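Local coordinates for protein Cbm77-rfpl (Ruminococcus flavefaciens, PDB 5FU5) that probably binds plant cell-wall polysaccharide as a carbohydrate-binding module of family 77 in the cellulosome of this rumen bacterium, at residues A71-K76 and V82-G87. Residues are numbered along the deposited sequence; the frame is centred on the assembly and turned at random.
Sequences AAATAK and VTASNG
Thr74 and Thr83 stand next to each other on one face of an antiparallel beta hairpin, their side chains running the same way. The methyl CG2 of Thr74 rests against the hydroxyl OG1 of Thr83, 3.7 Å away. In Thr74, chi1 of 58° lodges OG1 between the backbone N and the carbonyl carbon and leaves CG2 to face the neighbouring strand; the hydroxyl itself is hydrogen-bonded to the backbone N of Asp104. In Thr83, OG1 is anti to the carbonyl carbon, beside the backbone N, which puts it against the Thr74 methyl. Thr83 CG2 runs along the hairpin, 3.8 Å from Ala73 O. As a non-hydrogen-bonded pair the two threonines bring their backbones close, and Thr74 CA makes a C-H...O contact with Val82 O at 3.3 Å. Together the segments form the open end of the hairpin, in which 80-83 is the outer strand, paired with 74-77, itself paired with 96-101 through Lys76 and Thr101. Ala75 and Val82 are its hydrogen-bonded pair, with Val82 N giving to Ala75 O at 2.8 Å and Ala75 N returning a bond to Val82 O. Their side chains lie on the other face from the threonines, where Val82 packs on Ile89 and Val91. Beyond the strands, Ala84 N still reaches Ala73 O at 2.7 Å in an almost straight bond, and the two methyls, Ala73 CB and Ala84 CB, meet at 4.1 Å. The same Ala84 CB sits 3.5 Å from Ala71 O. Ala71 O accepts a hydrogen bond from Gly87 N at 2.8 Å from well to the side, with a C=O...N angle of 113°, where the chain turns through Asn86 and Gly87, both with positive phi, into strand 88-93.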
loop_
_atom_site.group_PDB
_atom_site.type_symbol
_atom_site.label_atom_id
_atom_site.label_comp_id
_atom_site.label_asym_id
_atom_site.label_seq_id
_atom_site.Cartn_x
_atom_site.Cartn_y
_atom_site.Cartn_z
ATOM N N ALA A 71 3.466 -8.768 10.718
ATOM C CA ALA A 71 3.187 -9.982 9.952
ATOM C C ALA A 71 1.687 -10.129 9.600
ATOM O O ALA A 71 1.350 -10.537 8.489
ATOM C CB ALA A 71 3.661 -11.210 10.726
ATOM N N ALA A 72 0.829 -9.826 10.574
ATOM C CA ALA A 72 -0.646 -9.884 10.414
ATOM C C ALA A 72 -1.334 -8.524 10.360
ATOM O O ALA A 72 -2.453 -8.336 10.819
ATOM C CB ALA A 72 -1.278 -10.725 11.509
ATOM N N ALA A 73 -0.679 -7.577 9.712
ATOM C CA ALA A 73 -1.243 -6.264 9.422
ATOM C C ALA A 73 -2.584 -6.375 8.687
ATOM O O ALA A 73 -2.878 -7.377 8.004
ATOM C CB ALA A 73 -0.272 -5.484 8.566
ATOM N N THR A 74 -3.372 -5.319 8.808
ATOM C CA THR A 74 -4.672 -5.256 8.181
ATOM C C THR A 74 -4.866 -3.902 7.528
ATOM O O THR A 74 -4.183 -2.923 7.819
ATOM C CB THR A 74 -5.806 -5.422 9.218
ATOM O OG1 THR A 74 -5.673 -4.405 10.196
ATOM C CG2 THR A 74 -5.740 -6.815 9.871
ATOM N N ALA A 75 -5.805 -3.852 6.624
ATOM C CA ALA A 75 -6.277 -2.588 6.033
ATOM C C ALA A 75 -7.673 -2.781 5.448
ATOM O O ALA A 75 -8.121 -3.915 5.265
ATOM C CB ALA A 75 -5.350 -2.105 4.915
ATOM N N LYS A 76 -8.338 -1.681 5.158
ATOM C CA LYS A 76 -9.574 -1.723 4.381
ATOM C C LYS A 76 -9.255 -1.253 2.981
ATOM O O LYS A 76 -8.627 -0.186 2.818
ATOM C CB LYS A 76 -10.678 -0.876 5.030
ATOM C CG LYS A 76 -11.209 -1.509 6.293
ATOM C CD LYS A 76 -12.345 -0.692 6.859
ATOM C CE LYS A 76 -12.866 -1.339 8.124
ATOM N NZ LYS A 76 -14.156 -0.719 8.564
ATOM N N VAL A 82 -8.986 -6.534 4.829
ATOM C CA VAL A 82 -8.065 -7.553 4.282
ATOM C C VAL A 82 -6.907 -7.697 5.274
ATOM O O VAL A 82 -6.528 -6.734 5.905
ATOM C CB VAL A 82 -7.482 -7.193 2.891
ATOM C CG1 VAL A 82 -6.772 -8.392 2.287
ATOM C CG2 VAL A 82 -8.525 -6.623 1.940
ATOM N N THR A 83 -6.382 -8.916 5.409
ATOM C CA THR A 83 -5.307 -9.271 6.354
ATOM C C THR A 83 -4.080 -9.758 5.584
ATOM O O THR A 83 -4.195 -10.503 4.592
ATOM C CB THR A 83 -5.763 -10.344 7.402
ATOM O OG1 THR A 83 -6.924 -9.874 8.098
ATOM C CG2 THR A 83 -4.704 -10.628 8.454
ATOM N N ALA A 84 -2.920 -9.306 6.064
ATOM C CA ALA A 84 -1.628 -9.694 5.513
ATOM C C ALA A 84 -1.248 -11.134 5.840
ATOM O O ALA A 84 -1.697 -11.705 6.862
ATOM C CB ALA A 84 -0.529 -8.775 6.092
ATOM N N SER A 85 -0.365 -11.668 4.984
ATOM C CA SER A 85 0.354 -12.909 5.243
ATOM C C SER A 85 1.839 -12.545 5.229
ATOM O O SER A 85 2.344 -11.967 4.239
ATOM C CB SER A 85 0.042 -13.951 4.168
ATOM O OG SER A 85 -1.251 -14.493 4.361
ATOM N N ASN A 86 2.523 -12.779 6.336
ATOM C CA ASN A 86 3.951 -12.404 6.465
ATOM C C ASN A 86 4.221 -10.972 6.088
ATOM O O ASN A 86 5.197 -10.662 5.418
ATOM C CB ASN A 86 4.846 -13.359 5.665
ATOM C CG ASN A 86 4.574 -14.789 6.017
ATOM O OD1 ASN A 86 4.419 -15.129 7.201
ATOM N ND2 ASN A 86 4.486 -15.640 5.015
ATOM N N GLY A 87 3.326 -10.103 6.513
ATOM C CA GLY A 87 3.498 -8.666 6.375
ATOM C C GLY A 87 3.036 -8.095 5.039
ATOM O O GLY A 87 3.091 -6.864 4.844
#